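Local coordinates for protein putative Ribokinase II (Escherichia coli O6, PDB 3IQ0) that probably phosphorylates a sugar such as ribose using ATP, as a pfkB-family carbohydrate kinase that binds ATP and magnesium, at residues 8-19 with 30-41; 128-139 with 160-170. One frame throughout, in Å; residues are numbered along the deposited sequence.

Contact 1: 8-19 with 30-41; sequences TIGEILVEIMAS and IWNGPYPSGAPA
The carbonyl oxygen of I30 has several partners: the backbone N of S19 donates to it at 3.1 Å (N-H...O 151°), NE2 of Q23 adds a second bond, and S19 OG lies 2.9 Å from the same I30 O. The single proton of that hydroxyl could instead go to OE1 of Q23. From here 13-18 and 30-37 run as an antiparallel hairpin, their short axes 142° apart. M17 and N32 form one hydrogen-bonded pair, with N32 N 2.7 Å from M17 O; E15-Y35 and L13-S37 form two more. The register slips by one residue between M17 and E15, which defines a beta bulge; G33 and the cis peptide before P34 lie there. W31 CB meets I16 CG2 at 3.5 Å, the side chains crossing at nearly a right angle. On one face A18 CB sits off-centre over the six-membered ring of W31, and V14 CB meets P34 CB at 3.7 Å; on the other, M17 SE lies obliquely to the Y35 ring, 5.2 Å from its centroid, a Met-aromatic contact. Further on, the P40 ring lies against I9 O (CG at 3.4 Å) and the E11 carboxylate (CD 3.6 Å from OE2). The E11 chain bends at chi2 (-80°), bringing its carboxylate there; a water joins OE2 to A39 N, OE2 also bonds to S139 OG, and OE1 to S140 OG. The hairpin belongs to a small four-stranded sheet, with 92-96 alongside 13-18; residues 30-33 pair with a strand of the second subunit, reminiscent of the ribokinase beta clasp, and G38 occupies the N-cap position of helix 39-49.

Contact 2: 128-139 with 160-170; sequences LKDCTHFHIMGS and NGGVISFDPNI
H135 and S165 make the tightest side-chain contact: ND1 and OG are 2.6 Å apart, a hydrogen bond that either could donate, with the hydroxyl at the imidazole edge near the ring plane. The S165 torsion (chi1 53°) sets OG between its own N and carbonyl carbon, facing that edge. Around the pair, parallel strands 131-137 and 163-167 (19° between axes) are stitched by straight bonds, such as D167 N to I136 O at 2.9 Å (172°). On the opposite face I136 CG2 packs on F166 CD1 at 4.0 Å, and the same ring turns its edge to I136 O. Beyond the strand ends N169 OD1 accepts S139 N at 3.0 Å, with the donor well above the amide's carbonyl plane; N169 also touches ATP. The side chains at the other end pack more loosely, although V163 N still bonds to T132 O at 2.7 Å. V163 CB lies over one face of the partly exposed H133 ring, 4.1 Å from its centroid, and the solvent-exposed N160 is only loosely apposed to the 128-131 turn. Helix 144-159 covers F134 and I136, helix 39-49 meets M137 and stacks F43 on H135, and strands 5-9 and 193-194 flank the pair in the central sheet.

From the N terminus, the chain leaves strand 5-9 of the large sheet, forms the hairpin and returns into helix 39-49; contact 1 thereby closes the short loop of residues 20-29. Contact 2 opens about 90 residues later and closes over helix 144-159 as a beta-alpha-beta unit. The two are in series, neither enclosing nor crossing the other, with centres about 22 Å apart. They still meet, because strands 5-9 and 131-137 are neighbours: T8 OG1 probably bonds to H135 O at 2.9 Å, and I9 CG2 packs on F134 CZ. The chain itself, through 5-9 into 13-18 and 29-37 into helix 39-49, joins the small sheet to the central one; A39 CB touching N169 ND2 brings that helix's start close to the ATP site.

Contact 1: 8-19 with 30-41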
loop_
_atom_site.group_PDB
_atom_site.type_symbol
_atom_site.label_atom_id
_atom_site.label_comp_id
_atom_site.label_asym_id
_atom_site.label_seq_id
_atom_site.Cartn_x
_atom_site.Cartn_y
_atom_site.Cartn_z
ATOM N N THR B 8 -9.102 -20.143 -10.952
ATOM C CA THR B 8 -9.792 -18.997 -10.397
ATOM C C THR B 8 -9.027 -17.788 -10.897
ATOM O O THR B 8 -7.983 -17.919 -11.530
ATOM C CB THR B 8 -9.842 -18.982 -8.855
ATOM O OG1 THR B 8 -10.771 -17.973 -8.439
ATOM C CG2 THR B 8 -8.487 -18.668 -8.261
ATOM N N ILE B 9 -9.542 -16.607 -10.600
ATOM C CA ILE B 9 -8.917 -15.385 -11.063
ATOM C C ILE B 9 -9.211 -14.292 -10.054
ATOM O O ILE B 9 -10.218 -14.346 -9.354
ATOM C CB ILE B 9 -9.512 -15.010 -12.440
ATOM C CG1 ILE B 9 -8.808 -13.790 -13.031
ATOM C CG2 ILE B 9 -11.005 -14.747 -12.294
ATOM C CD1 ILE B 9 -9.146 -13.584 -14.500
ATOM N N GLY B 10 -8.338 -13.298 -9.962
ATOM C CA GLY B 10 -8.620 -12.230 -9.023
ATOM C C GLY B 10 -7.446 -11.619 -8.301
ATOM O O GLY B 10 -6.308 -11.654 -8.767
ATOM N N GLU B 11 -7.739 -11.065 -7.134
ATOM C CA GLU B 11 -6.737 -10.392 -6.335
ATOM C C GLU B 11 -5.935 -11.291 -5.409
ATOM O O GLU B 11 -6.467 -12.205 -4.783
ATOM C CB GLU B 11 -7.400 -9.285 -5.506
ATOM C CG GLU B 11 -8.380 -9.780 -4.432
ATOM C CD GLU B 11 -9.760 -10.140 -4.971
ATOM O OE1 GLU B 11 -9.922 -10.233 -6.205
ATOM O OE2 GLU B 11 -10.683 -10.337 -4.151
ATOM N N ILE B 12 -4.638 -11.014 -5.350
ATOM C CA ILE B 12 -3.712 -11.709 -4.474
ATOM C C ILE B 12 -3.054 -10.565 -3.709
ATOM O O ILE B 12 -2.540 -9.623 -4.314
ATOM C CB ILE B 12 -2.629 -12.468 -5.252
ATOM C CG1 ILE B 12 -3.219 -13.727 -5.886
ATOM C CG2 ILE B 12 -1.485 -12.839 -4.329
ATOM C CD1 ILE B 12 -2.209 -14.504 -6.700
ATOM N N LEU B 13 -3.093 -10.628 -2.388
ATOM C CA LEU B 13 -2.501 -9.577 -1.575
ATOM C C LEU B 13 -1.945 -10.167 -0.295
ATOM O O LEU B 13 -2.095 -11.366 -0.044
ATOM C CB LEU B 13 -3.555 -8.519 -1.228
ATOM C CG LEU B 13 -4.879 -9.012 -0.631
ATOM C CD1 LEU B 13 -5.310 -8.134 0.524
ATOM C CD2 LEU B 13 -5.938 -9.016 -1.713
ATOM N N VAL B 14 -1.280 -9.331 0.498
ATOM C CA VAL B 14 -0.749 -9.776 1.776
ATOM C C VAL B 14 -1.524 -9.048 2.862
ATOM O O VAL B 14 -2.008 -7.935 2.659
ATOM C CB VAL B 14 0.763 -9.475 1.945
ATOM C CG1 VAL B 14 1.574 -10.275 0.934
ATOM C CG2 VAL B 14 1.026 -7.985 1.795
ATOM N N GLU B 15 -1.668 -9.693 4.010
ATOM C CA GLU B 15 -2.386 -9.091 5.121
ATOM C C GLU B 15 -1.400 -8.865 6.255
ATOM O O GLU B 15 -0.554 -9.716 6.515
ATOM C CB GLU B 15 -3.511 -10.016 5.588
ATOM C CG GLU B 15 -4.453 -9.387 6.606
ATOM C CD GLU B 15 -5.676 -10.244 6.882
ATOM O OE1 GLU B 15 -5.743 -10.866 7.962
ATOM O OE2 GLU B 15 -6.569 -10.298 6.011
ATOM N N ILE B 16 -1.498 -7.702 6.895
ATOM C CA ILE B 16 -0.649 -7.348 8.035
ATOM C C ILE B 16 -1.642 -7.143 9.175
ATOM O O ILE B 16 -2.455 -6.226 9.132
ATOM C CB ILE B 16 0.143 -6.041 7.794
ATOM C CG1 ILE B 16 1.202 -6.247 6.705
ATOM C CG2 ILE B 16 0.827 -5.606 9.079
ATOM C CD1 ILE B 16 0.649 -6.386 5.317
HETATM N N MSE B 17 -1.581 -8.007 10.184
HETATM C CA MSE B 17 -2.528 -7.958 11.299
HETATM C C MSE B 17 -2.063 -7.270 12.575
HETATM O O MSE B 17 -0.915 -7.401 12.982
HETATM C CB MSE B 17 -2.962 -9.382 11.666
HETATM C CG MSE B 17 -3.753 -10.112 10.589
HETATM SE SE MSE B 17 -3.959 -12.006 10.974
HETATM C CE MSE B 17 -2.848 -12.675 9.567
ATOM N N ALA B 18 -2.977 -6.555 13.213
ATOM C CA ALA B 18 -2.665 -5.891 14.467
ATOM C C ALA B 18 -2.378 -7.004 15.472
ATOM O O ALA B 18 -3.076 -8.020 15.499
ATOM C CB ALA B 18 -3.849 -5.063 14.925
ATOM N N SER B 19 -1.350 -6.813 16.292
ATOM C CA SER B 19 -0.984 -7.816 17.283
ATOM C C SER B 19 -1.953 -7.868 18.462
ATOM O O SER B 19 -2.049 -8.892 19.135
ATOM C CB SER B 19 0.421 -7.544 17.813
ATOM O OG SER B 19 0.433 -6.358 18.584
ATOM N N ILE B 30 2.633 -2.956 17.393
ATOM C CA ILE B 30 3.226 -4.133 16.784
ATOM C C ILE B 30 2.238 -4.795 15.831
ATOM O O ILE B 30 1.050 -4.914 16.138
ATOM C CB ILE B 30 3.663 -5.146 17.861
ATOM C CG1 ILE B 30 4.699 -4.504 18.786
ATOM C CG2 ILE B 30 4.251 -6.380 17.199
ATOM C CD1 ILE B 30 5.063 -5.357 19.993
ATOM N N TRP B 31 2.736 -5.210 14.672
ATOM C CA TRP B 31 1.906 -5.861 13.665
ATOM C C TRP B 31 2.528 -7.193 13.272
ATOM O O TRP B 31 3.737 -7.374 13.382
ATOM C CB TRP B 31 1.766 -4.970 12.420
ATOM C CG TRP B 31 1.160 -3.634 12.712
ATOM C CD1 TRP B 31 1.770 -2.571 13.318
ATOM C CD2 TRP B 31 -0.201 -3.243 12.488
ATOM N NE1 TRP B 31 0.870 -1.544 13.490
ATOM C CE2 TRP B 31 -0.346 -1.929 12.991
ATOM C CE3 TRP B 31 -1.314 -3.877 11.916
ATOM C CZ2 TRP B 31 -1.560 -1.237 12.939
ATOM C CZ3 TRP B 31 -2.525 -3.185 11.864
ATOM C CH2 TRP B 31 -2.634 -1.880 12.374
ATOM N N ASN B 32 1.699 -8.126 12.820
ATOM C CA ASN B 32 2.185 -9.437 12.413
ATOM C C ASN B 32 1.896 -9.671 10.936
ATOM O O ASN B 32 0.781 -9.451 10.473
ATOM C CB ASN B 32 1.515 -10.540 13.242
ATOM C CG ASN B 32 1.683 -10.334 14.735
ATOM O OD1 ASN B 32 2.787 -10.067 15.219
ATOM N ND2 ASN B 32 0.586 -10.466 15.477
ATOM N N GLY B 33 2.906 -10.135 10.211
ATOM C CA GLY B 33 2.746 -10.388 8.793
ATOM C C GLY B 33 4.079 -10.311 8.075
ATOM O O GLY B 33 5.128 -10.266 8.729
ATOM N N PRO B 34 4.082 -10.314 6.734
ATOM C CA PRO B 34 2.890 -10.391 5.888
ATOM C C PRO B 34 2.343 -11.809 5.860
ATOM O O PRO B 34 3.070 -12.761 6.131
ATOM C CB PRO B 34 3.420 -9.978 4.523
ATOM C CG PRO B 34 4.778 -10.606 4.524
ATOM C CD PRO B 34 5.293 -10.211 5.901
ATOM N N TYR B 35 1.066 -11.934 5.525
ATOM C CA TYR B 35 0.408 -13.227 5.423
ATOM C C TYR B 35 -0.268 -13.300 4.063
ATOM O O TYR B 35 -0.877 -12.327 3.616
ATOM C CB TYR B 35 -0.640 -13.385 6.532
ATOM C CG TYR B 35 -0.048 -13.698 7.883
ATOM C CD1 TYR B 35 0.404 -14.983 8.183
ATOM C CD2 TYR B 35 0.095 -12.708 8.851
ATOM C CE1 TYR B 35 0.990 -15.274 9.411
ATOM C CE2 TYR B 35 0.676 -12.987 10.086
ATOM C CZ TYR B 35 1.124 -14.272 10.355
ATOM O OH TYR B 35 1.722 -14.555 11.559
ATOM N N PRO B 36 -0.156 -14.448 3.378
ATOM C CA PRO B 36 -0.775 -14.614 2.061
ATOM C C PRO B 36 -2.282 -14.423 2.183
ATOM O O PRO B 36 -2.898 -14.946 3.098
ATOM C CB PRO B 36 -0.415 -16.050 1.687
ATOM C CG PRO B 36 0.833 -16.308 2.443
ATOM C CD PRO B 36 0.569 -15.666 3.773
ATOM N N SER B 37 -2.885 -13.673 1.271
ATOM C CA SER B 37 -4.322 -13.457 1.361
ATOM C C SER B 37 -4.963 -13.176 0.003
ATOM O O SER B 37 -4.307 -13.256 -1.034
ATOM C CB SER B 37 -4.610 -12.314 2.338
ATOM O OG SER B 37 -5.979 -12.279 2.701
ATOM N N GLY B 38 -6.249 -12.843 0.017
ATOM C CA GLY B 38 -6.959 -12.589 -1.225
ATOM C C GLY B 38 -7.942 -13.723 -1.453
ATOM O O GLY B 38 -7.541 -14.878 -1.608
ATOM N N ALA B 39 -9.232 -13.392 -1.473
ATOM C CA ALA B 39 -10.290 -14.378 -1.655
ATOM C C ALA B 39 -9.958 -15.463 -2.680
ATOM O O ALA B 39 -10.006 -16.652 -2.361
ATOM C CB ALA B 39 -11.609 -13.674 -2.032
ATOM N N PRO B 40 -9.618 -15.078 -3.922
ATOM C CA PRO B 40 -9.299 -16.103 -4.923
ATOM C C PRO B 40 -8.131 -16.996 -4.504
ATOM O O PRO B 40 -8.155 -18.207 -4.739
ATOM C CB PRO B 40 -8.970 -15.283 -6.171
ATOM C CG PRO B 40 -9.790 -14.034 -5.987
ATOM C CD PRO B 40 -9.586 -13.732 -4.523
ATOM N N ALA B 41 -7.115 -16.394 -3.885
ATOM C CA ALA B 41 -5.937 -17.139 -3.448
ATOM C C ALA B 41 -6.268 -18.135 -2.341
ATOM O O ALA B 41 -5.782 -19.264 -2.348
ATOM C CB ALA B 41 -4.845 -16.177 -2.981
HETATM O O HOH W 1 -10.300 -10.606 -1.174
HETATM O O HOH W 2 -7.207 -9.855 3.540
HETATM O O HOH W 3 0.706 -3.703 19.277
#

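Contact 2: 128-139 with 160-170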
loop_
_atom_site.group_PDB
_atom_site.type_symbol
_atom_site.label_atom_id
_atom_site.label_comp_id
_atom_site.label_asym_id
_atom_site.label_seq_id
_atom_site.Cartn_x
_atom_site.Cartn_y
_atom_site.Cartn_z
ATOM N N LEU B 128 -5.620 -21.863 -19.892
ATOM C CA LEU B 128 -6.923 -22.407 -19.524
ATOM C C LEU B 128 -7.405 -23.542 -20.419
ATOM O O LEU B 128 -8.577 -23.913 -20.370
ATOM C CB LEU B 128 -7.968 -21.290 -19.528
ATOM C CG LEU B 128 -7.843 -20.217 -18.444
ATOM C CD1 LEU B 128 -8.723 -19.022 -18.794
ATOM C CD2 LEU B 128 -8.242 -20.809 -17.093
ATOM N N LYS B 129 -6.506 -24.097 -21.227
ATOM C CA LYS B 129 -6.874 -25.180 -22.135
ATOM C C LYS B 129 -7.520 -26.385 -21.458
ATOM O O LYS B 129 -8.507 -26.922 -21.956
ATOM C CB LYS B 129 -5.654 -25.641 -22.937
ATOM C CG LYS B 129 -5.143 -24.587 -23.906
ATOM C CD LYS B 129 -4.224 -25.177 -24.961
ATOM C CE LYS B 129 -3.840 -24.119 -25.991
ATOM N NZ LYS B 129 -3.065 -24.697 -27.123
ATOM N N ASP B 130 -6.973 -26.812 -20.326
ATOM C CA ASP B 130 -7.530 -27.964 -19.631
ATOM C C ASP B 130 -8.388 -27.566 -18.439
ATOM O O ASP B 130 -8.620 -28.369 -17.537
ATOM C CB ASP B 130 -6.411 -28.905 -19.178
ATOM C CG ASP B 130 -5.553 -29.398 -20.338
ATOM O OD1 ASP B 130 -6.120 -29.839 -21.360
ATOM O OD2 ASP B 130 -4.310 -29.353 -20.224
ATOM N N CYS B 131 -8.865 -26.326 -18.429
ATOM C CA CYS B 131 -9.708 -25.880 -17.330
ATOM C C CYS B 131 -11.151 -26.277 -17.595
ATOM O O CYS B 131 -11.769 -25.814 -18.555
ATOM C CB CYS B 131 -9.627 -24.370 -17.145
ATOM S SG CYS B 131 -10.733 -23.790 -15.845
ATOM N N THR B 132 -11.680 -27.136 -16.730
ATOM C CA THR B 132 -13.051 -27.621 -16.840
ATOM C C THR B 132 -13.957 -26.927 -15.822
ATOM O O THR B 132 -15.183 -27.028 -15.892
ATOM C CB THR B 132 -13.110 -29.138 -16.576
ATOM O OG1 THR B 132 -12.594 -29.405 -15.266
ATOM C CG2 THR B 132 -12.281 -29.903 -17.605
ATOM N N HIS B 133 -13.340 -26.256 -14.855
ATOM C CA HIS B 133 -14.075 -25.545 -13.824
ATOM C C HIS B 133 -13.387 -24.225 -13.532
ATOM O O HIS B 133 -12.209 -24.190 -13.186
ATOM C CB HIS B 133 -14.157 -26.377 -12.540
ATOM C CG HIS B 133 -15.115 -27.527 -12.624
ATOM N ND1 HIS B 133 -14.949 -28.572 -13.506
ATOM C CD2 HIS B 133 -16.245 -27.794 -11.929
ATOM C CE1 HIS B 133 -15.937 -29.438 -13.349
ATOM N NE2 HIS B 133 -16.736 -28.988 -12.399
ATOM N N PHE B 134 -14.129 -23.138 -13.689
ATOM C CA PHE B 134 -13.591 -21.811 -13.447
ATOM C C PHE B 134 -14.426 -21.158 -12.363
ATOM O O PHE B 134 -15.657 -21.097 -12.462
ATOM C CB PHE B 134 -13.650 -20.971 -14.723
ATOM C CG PHE B 134 -12.854 -19.704 -14.650
ATOM C CD1 PHE B 134 -11.467 -19.738 -14.689
ATOM C CD2 PHE B 134 -13.491 -18.472 -14.551
ATOM C CE1 PHE B 134 -10.723 -18.566 -14.631
ATOM C CE2 PHE B 134 -12.756 -17.289 -14.493
ATOM C CZ PHE B 134 -11.370 -17.336 -14.533
ATOM N N HIS B 135 -13.750 -20.671 -11.329
ATOM C CA HIS B 135 -14.433 -20.042 -10.212
ATOM C C HIS B 135 -14.198 -18.539 -10.157
ATOM O O HIS B 135 -13.070 -18.064 -10.271
ATOM C CB HIS B 135 -13.980 -20.669 -8.903
ATOM C CG HIS B 135 -14.651 -20.085 -7.705
ATOM N ND1 HIS B 135 -15.940 -20.407 -7.347
ATOM C CD2 HIS B 135 -14.234 -19.148 -6.821
ATOM C CE1 HIS B 135 -16.290 -19.691 -6.292
ATOM N NE2 HIS B 135 -15.274 -18.920 -5.954
ATOM N N ILE B 136 -15.283 -17.796 -9.972
ATOM C CA ILE B 136 -15.214 -16.344 -9.914
ATOM C C ILE B 136 -15.620 -15.792 -8.550
ATOM O O ILE B 136 -16.628 -16.204 -7.983
ATOM C CB ILE B 136 -16.127 -15.711 -10.991
ATOM C CG1 ILE B 136 -15.592 -16.053 -12.381
ATOM C CG2 ILE B 136 -16.173 -14.203 -10.824
ATOM C CD1 ILE B 136 -16.574 -15.740 -13.494
HETATM N N MSE B 137 -14.811 -14.872 -8.033
HETATM C CA MSE B 137 -15.072 -14.205 -6.760
HETATM C C MSE B 137 -15.611 -12.815 -7.112
HETATM O O MSE B 137 -14.941 -12.047 -7.801
HETATM C CB MSE B 137 -13.778 -14.041 -5.953
HETATM C CG MSE B 137 -13.248 -15.309 -5.328
HETATM SE SE MSE B 137 -14.462 -15.927 -3.968
HETATM C CE MSE B 137 -13.480 -17.497 -3.399
ATOM N N GLY B 138 -16.816 -12.501 -6.651
ATOM C CA GLY B 138 -17.383 -11.196 -6.944
ATOM C C GLY B 138 -16.520 -10.056 -6.426
ATOM O O GLY B 138 -16.556 -8.944 -6.960
ATOM N N SER B 139 -15.729 -10.337 -5.396
ATOM C CA SER B 139 -14.856 -9.332 -4.800
ATOM C C SER B 139 -13.779 -8.836 -5.756
ATOM O O SER B 139 -13.100 -7.851 -5.473
ATOM C CB SER B 139 -14.188 -9.898 -3.551
ATOM O OG SER B 139 -13.359 -10.994 -3.898
ATOM N N ASN B 160 -14.796 -24.590 -24.105
ATOM C CA ASN B 160 -14.318 -25.968 -24.026
ATOM C C ASN B 160 -15.278 -26.822 -23.205
ATOM O O ASN B 160 -14.931 -27.919 -22.773
ATOM C CB ASN B 160 -12.916 -26.047 -23.409
ATOM C CG ASN B 160 -12.320 -24.689 -23.130
ATOM O OD1 ASN B 160 -12.844 -23.929 -22.321
ATOM N ND2 ASN B 160 -11.211 -24.378 -23.791
ATOM N N GLY B 161 -16.484 -26.305 -22.994
ATOM C CA GLY B 161 -17.488 -27.035 -22.241
ATOM C C GLY B 161 -17.249 -27.097 -20.744
ATOM O O GLY B 161 -17.609 -28.080 -20.106
ATOM N N GLY B 162 -16.653 -26.047 -20.182
ATOM C CA GLY B 162 -16.385 -26.017 -18.753
ATOM C C GLY B 162 -17.533 -25.503 -17.903
ATOM O O GLY B 162 -18.527 -25.005 -18.426
ATOM N N VAL B 163 -17.385 -25.622 -16.586
ATOM C CA VAL B 163 -18.400 -25.183 -15.631
ATOM C C VAL B 163 -17.951 -23.930 -14.886
ATOM O O VAL B 163 -16.787 -23.802 -14.501
ATOM C CB VAL B 163 -18.704 -26.294 -14.595
ATOM C CG1 VAL B 163 -19.698 -25.788 -13.555
ATOM C CG2 VAL B 163 -19.257 -27.528 -15.303
ATOM N N ILE B 164 -18.883 -23.006 -14.682
ATOM C CA ILE B 164 -18.596 -21.752 -13.997
ATOM C C ILE B 164 -19.240 -21.724 -12.601
ATOM O O ILE B 164 -20.424 -22.028 -12.446
ATOM C CB ILE B 164 -19.141 -20.546 -14.826
ATOM C CG1 ILE B 164 -18.558 -20.569 -16.246
ATOM C CG2 ILE B 164 -18.809 -19.223 -14.129
ATOM C CD1 ILE B 164 -17.055 -20.348 -16.326
ATOM N N SER B 165 -18.451 -21.389 -11.582
ATOM C CA SER B 165 -18.966 -21.277 -10.219
ATOM C C SER B 165 -18.786 -19.810 -9.870
ATOM O O SER B 165 -17.828 -19.171 -10.311
ATOM C CB SER B 165 -18.184 -22.174 -9.242
ATOM O OG SER B 165 -16.792 -21.934 -9.317
ATOM N N PHE B 166 -19.697 -19.272 -9.074
ATOM C CA PHE B 166 -19.641 -17.853 -8.744
ATOM C C PHE B 166 -20.002 -17.580 -7.293
ATOM O O PHE B 166 -21.047 -18.025 -6.808
ATOM C CB PHE B 166 -20.590 -17.107 -9.696
ATOM C CG PHE B 166 -20.746 -15.634 -9.406
ATOM C CD1 PHE B 166 -19.656 -14.852 -9.037
ATOM C CD2 PHE B 166 -21.978 -15.012 -9.587
ATOM C CE1 PHE B 166 -19.786 -13.468 -8.858
ATOM C CE2 PHE B 166 -22.121 -13.627 -9.412
ATOM C CZ PHE B 166 -21.017 -12.856 -9.047
ATOM N N ASP B 167 -19.121 -16.852 -6.608
ATOM C CA ASP B 167 -19.311 -16.486 -5.212
ATOM C C ASP B 167 -19.416 -14.960 -5.135
ATOM O O ASP B 167 -18.420 -14.250 -5.267
ATOM C CB ASP B 167 -18.127 -16.962 -4.371
ATOM C CG ASP B 167 -18.231 -16.526 -2.927
ATOM O OD1 ASP B 167 -18.963 -15.561 -2.640
ATOM O OD2 ASP B 167 -17.562 -17.144 -2.076
ATOM N N PRO B 168 -20.627 -14.443 -4.891
ATOM C CA PRO B 168 -20.907 -13.010 -4.797
ATOM C C PRO B 168 -20.454 -12.315 -3.516
ATOM O O PRO B 168 -21.258 -11.648 -2.868
ATOM C CB PRO B 168 -22.421 -12.962 -4.956
ATOM C CG PRO B 168 -22.835 -14.151 -4.150
ATOM C CD PRO B 168 -21.850 -15.222 -4.617
ATOM N N ASN B 169 -19.180 -12.455 -3.161
ATOM C CA ASN B 169 -18.669 -11.822 -1.947
ATOM C C ASN B 169 -18.299 -10.378 -2.262
ATOM O O ASN B 169 -17.169 -9.950 -2.037
ATOM C CB ASN B 169 -17.446 -12.584 -1.418
ATOM C CG ASN B 169 -16.252 -12.502 -2.352
ATOM O OD1 ASN B 169 -16.400 -12.566 -3.566
ATOM N ND2 ASN B 169 -15.055 -12.374 -1.780
ATOM N N ILE B 170 -19.273 -9.635 -2.780
ATOM C CA ILE B 170 -19.076 -8.238 -3.170
ATOM C C ILE B 170 -19.295 -7.234 -2.049
ATOM O O ILE B 170 -19.870 -7.550 -1.009
ATOM C CB ILE B 170 -20.047 -7.839 -4.316
ATOM C CG1 ILE B 170 -19.928 -8.817 -5.481
ATOM C CG2 ILE B 170 -19.739 -6.438 -4.807
ATOM C CD1 ILE B 170 -20.973 -9.879 -5.454
HETATM O O HOH W 4 -16.398 -23.871 -11.050
#